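Peptidase M28 (Shewanella amazonensis SB2B, PDB 3IIB) probably acts as a zinc-dependent exopeptidase of family M28, with likely carboxypeptidase and metallodipeptidase activity. Local coordinates at residues G97-I110 with E218-R230. Sequence-based numbering, arbitrary orientation.
Sequences GSIATPAQGLSATI and EVVISLELGSERR
Thr101 meets Leu225 through both backbone and side chain. Thr101 N gives a hydrogen bond to Leu225 O. In return Leu225 N donates to Thr101 OG1 over 2.9 Å, almost straight at 172°. A chi1 of 49° sets OG1 between the backbone N and carbonyl carbon of Thr101, facing that amide, and leaves CG2 3.5 Å from Leu223 O. With a valine here, Leu225 N would probably lose its acceptor and the loop would be held less firmly. Further along, Ser227 OG donates to Ser98 O over 2.7 Å.

Beyond the Pro102 to Gly105 turn, residues 107-109 pair antiparallel with 220-222. Ala108 and Ile221 form a hydrogen-bonded pair, and Ile110 N donates to Val219 O. The tight side lies here. Ile110 CG1 packs 3.9 Å from Val219 CB, the side chains lying alongside. Ile110 CG2 meets Ile221 CG1 at the same distance, crossing at about a right angle.

The Ser107 and Ser222 face is looser and hydrated. In one of the two conformers of Ser107 a water joins its OG to Ser222 OG. A second water links Thr109 OG1 to Glu218 OE1. Where the strands part, another joins Leu106 N to Leu223 O. One more bridges Gly97 O and Arg229 NH2.

This is structural packing off the zinc site: Gly97 lies about 11 Å from the side chain of zinc ligand Glu304. Strand 106-113 lies between parallel strand 131-134 and long strand 220-242, which also pairs with strands 62-84 and 293-300. Ile131 touches Ala108 and Ile221, while helix 203-213 closes over Ile110 and Val219.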
# COMPACT_ATOMS: atom_id res chain seq x y z
N GLY A 97 4.45 6.47 21.25
CA GLY A 97 4.49 7.20 22.50
C GLY A 97 3.47 8.33 22.62
O GLY A 97 3.37 8.92 23.70
N SER A 98 2.68 8.61 21.58
CA SER A 98 1.69 9.68 21.66
C SER A 98 0.73 9.44 22.81
O SER A 98 0.27 8.31 23.05
CB SER A 98 0.85 9.78 20.36
OG SER A 98 -0.05 10.87 20.46
N ILE A 99 0.35 10.52 23.48
CA ILE A 99 -0.78 10.48 24.37
C ILE A 99 -2.06 10.36 23.53
O ILE A 99 -2.07 10.63 22.33
CB ILE A 99 -0.85 11.76 25.27
CG1 ILE A 99 -1.06 13.05 24.45
CG2 ILE A 99 0.43 11.89 26.12
CD1 ILE A 99 -1.58 14.25 25.31
N ALA A 100 -3.13 9.97 24.19
CA ALA A 100 -4.45 9.89 23.57
C ALA A 100 -4.99 11.30 23.40
O ALA A 100 -4.61 12.22 24.15
CB ALA A 100 -5.43 9.05 24.46
N THR A 101 -5.93 11.44 22.47
CA THR A 101 -6.70 12.70 22.31
C THR A 101 -7.69 12.81 23.45
O THR A 101 -7.99 11.79 24.06
CB THR A 101 -7.43 12.71 20.99
OG1 THR A 101 -8.12 11.47 20.82
CG2 THR A 101 -6.41 12.92 19.84
N PRO A 102 -8.16 14.04 23.76
CA PRO A 102 -9.15 14.28 24.80
C PRO A 102 -10.38 13.40 24.66
O PRO A 102 -10.77 13.07 23.55
CB PRO A 102 -9.54 15.74 24.60
CG PRO A 102 -8.45 16.35 23.90
CD PRO A 102 -7.79 15.30 23.08
N ALA A 103 -10.98 13.04 25.79
CA ALA A 103 -12.24 12.31 25.81
C ALA A 103 -13.32 13.09 25.07
O ALA A 103 -14.06 12.51 24.27
CB ALA A 103 -12.67 12.04 27.27
N GLN A 104 -13.35 14.41 25.28
CA GLN A 104 -14.28 15.32 24.58
C GLN A 104 -14.12 15.27 23.05
O GLN A 104 -15.03 15.66 22.31
CB GLN A 104 -14.06 16.76 25.04
N GLY A 105 -12.95 14.79 22.59
CA GLY A 105 -12.60 14.69 21.17
C GLY A 105 -11.74 15.85 20.73
O GLY A 105 -11.61 16.86 21.45
N LEU A 106 -11.13 15.72 19.56
CA LEU A 106 -10.28 16.79 19.01
C LEU A 106 -10.61 17.15 17.55
O LEU A 106 -10.36 16.37 16.63
CB LEU A 106 -8.83 16.41 19.11
CG LEU A 106 -7.77 17.42 18.71
CD1 LEU A 106 -7.94 18.73 19.50
CD2 LEU A 106 -6.37 16.81 18.92
N SER A 107 -11.14 18.35 17.36
CA SER A 107 -11.41 18.90 16.02
C SER A 107 -10.79 20.30 16.02
O SER A 107 -11.01 21.05 16.96
CB SER A 107 -12.91 18.97 15.75
OG SER A 107 -13.52 17.69 15.79
N ALA A 108 -10.03 20.65 14.99
CA ALA A 108 -9.30 21.90 14.98
C ALA A 108 -8.88 22.27 13.59
O ALA A 108 -8.67 21.38 12.75
CB ALA A 108 -8.04 21.81 15.86
N THR A 109 -8.70 23.57 13.37
CA THR A 109 -8.07 24.09 12.15
C THR A 109 -6.59 23.77 12.16
O THR A 109 -5.94 23.83 13.21
CB THR A 109 -8.28 25.60 12.08
OG1 THR A 109 -9.68 25.83 12.06
CG2 THR A 109 -7.61 26.23 10.85
N ILE A 110 -6.05 23.39 11.01
CA ILE A 110 -4.62 23.12 10.91
C ILE A 110 -3.84 24.32 10.39
O ILE A 110 -4.42 25.25 9.80
CB ILE A 110 -4.33 21.85 10.03
CG1 ILE A 110 -4.60 22.12 8.57
CG2 ILE A 110 -5.13 20.62 10.53
CD1 ILE A 110 -4.07 21.07 7.65
N GLU A 218 -9.08 27.19 4.50
CA GLU A 218 -8.62 26.56 5.75
C GLU A 218 -9.16 25.13 5.87
O GLU A 218 -10.30 24.86 5.50
CB GLU A 218 -9.06 27.39 6.96
CG GLU A 218 -8.32 28.73 6.97
CD GLU A 218 -8.49 29.49 8.26
OE1 GLU A 218 -9.58 29.43 8.86
OE2 GLU A 218 -7.52 30.16 8.67
N VAL A 219 -8.32 24.25 6.39
CA VAL A 219 -8.66 22.84 6.60
C VAL A 219 -8.81 22.60 8.09
O VAL A 219 -7.97 23.03 8.92
CB VAL A 219 -7.58 21.92 6.00
CG1 VAL A 219 -7.85 20.41 6.34
CG2 VAL A 219 -7.46 22.19 4.50
N VAL A 220 -9.92 21.95 8.41
CA VAL A 220 -10.26 21.54 9.76
C VAL A 220 -10.29 20.05 9.76
O VAL A 220 -10.89 19.45 8.85
CB VAL A 220 -11.66 22.09 10.13
CG1 VAL A 220 -12.11 21.61 11.55
CG2 VAL A 220 -11.69 23.62 9.99
N ILE A 221 -9.68 19.43 10.76
CA ILE A 221 -9.68 17.97 10.87
C ILE A 221 -10.27 17.53 12.20
O ILE A 221 -10.35 18.32 13.14
CB ILE A 221 -8.26 17.36 10.66
CG1 ILE A 221 -7.30 17.67 11.81
CG2 ILE A 221 -7.68 17.85 9.31
CD1 ILE A 221 -6.00 16.85 11.72
N SER A 222 -10.71 16.28 12.24
CA SER A 222 -11.00 15.53 13.45
C SER A 222 -9.88 14.51 13.66
O SER A 222 -9.45 13.88 12.69
CB SER A 222 -12.32 14.79 13.32
OG SER A 222 -12.58 14.03 14.51
N LEU A 223 -9.40 14.36 14.91
CA LEU A 223 -8.35 13.39 15.23
C LEU A 223 -8.70 12.68 16.54
O LEU A 223 -8.99 13.31 17.57
CB LEU A 223 -7.00 14.08 15.40
CG LEU A 223 -5.78 13.21 15.72
CD1 LEU A 223 -5.41 12.19 14.62
CD2 LEU A 223 -4.58 14.14 16.01
N GLU A 224 -8.65 11.35 16.48
CA GLU A 224 -8.94 10.51 17.62
C GLU A 224 -7.82 9.52 17.71
O GLU A 224 -7.56 8.82 16.73
CB GLU A 224 -10.26 9.76 17.43
CG GLU A 224 -10.60 8.90 18.62
CD GLU A 224 -11.96 8.26 18.55
OE1 GLU A 224 -12.65 8.39 17.51
OE2 GLU A 224 -12.34 7.66 19.58
N LEU A 225 -7.15 9.50 18.88
CA LEU A 225 -6.10 8.55 19.17
C LEU A 225 -6.32 7.95 20.54
O LEU A 225 -6.54 8.66 21.53
CB LEU A 225 -4.71 9.18 19.14
CG LEU A 225 -4.28 9.86 17.84
CD1 LEU A 225 -2.95 10.61 18.09
CD2 LEU A 225 -4.16 8.87 16.64
N GLY A 226 -6.30 6.63 20.57
CA GLY A 226 -6.39 5.91 21.82
C GLY A 226 -4.96 5.42 22.01
O GLY A 226 -4.26 5.04 21.06
N SER A 227 -4.50 5.49 23.23
CA SER A 227 -3.21 4.94 23.58
C SER A 227 -3.19 4.88 25.09
O SER A 227 -4.03 5.52 25.75
CB SER A 227 -2.07 5.83 23.09
OG SER A 227 -1.96 7.01 23.89
N GLU A 228 -2.25 4.11 25.64
CA GLU A 228 -2.10 3.92 27.08
C GLU A 228 -0.62 3.70 27.40
O GLU A 228 0.10 3.03 26.66
CB GLU A 228 -2.90 2.71 27.54
CG GLU A 228 -2.87 2.44 29.06
CD GLU A 228 -3.18 0.98 29.44
OE1 GLU A 228 -3.03 0.05 28.60
OE2 GLU A 228 -3.54 0.78 30.62
N ARG A 229 -0.19 4.25 28.53
CA ARG A 229 1.18 4.14 29.00
C ARG A 229 1.11 3.31 30.28
O ARG A 229 0.23 3.55 31.11
CB ARG A 229 1.68 5.56 29.27
CG ARG A 229 2.92 5.73 30.13
CD ARG A 229 4.18 5.34 29.44
NE ARG A 229 4.45 6.10 28.21
CZ ARG A 229 5.30 5.69 27.26
NH1 ARG A 229 5.92 4.54 27.39
NH2 ARG A 229 5.50 6.42 26.17
N ARG A 230 1.97 2.30 30.39
CA ARG A 230 2.13 1.52 31.60
C ARG A 230 3.52 1.74 32.16
O ARG A 230 4.32 2.45 31.56
CB ARG A 230 1.91 0.06 31.31
CG ARG A 230 0.46 -0.24 30.98
CD ARG A 230 0.30 -1.68 30.62
NE ARG A 230 -1.07 -1.98 30.23
CZ ARG A 230 -1.49 -3.16 29.77
NH1 ARG A 230 -0.64 -4.18 29.63
NH2 ARG A 230 -2.76 -3.32 29.44
O HOH W 1 5.54 9.01 25.28
O HOH W 2 -11.04 13.16 19.12
O HOH W 3 -12.92 15.08 16.93
O HOH W 4 -10.77 27.37 10.09
O HOH W 5 -6.01 25.44 7.45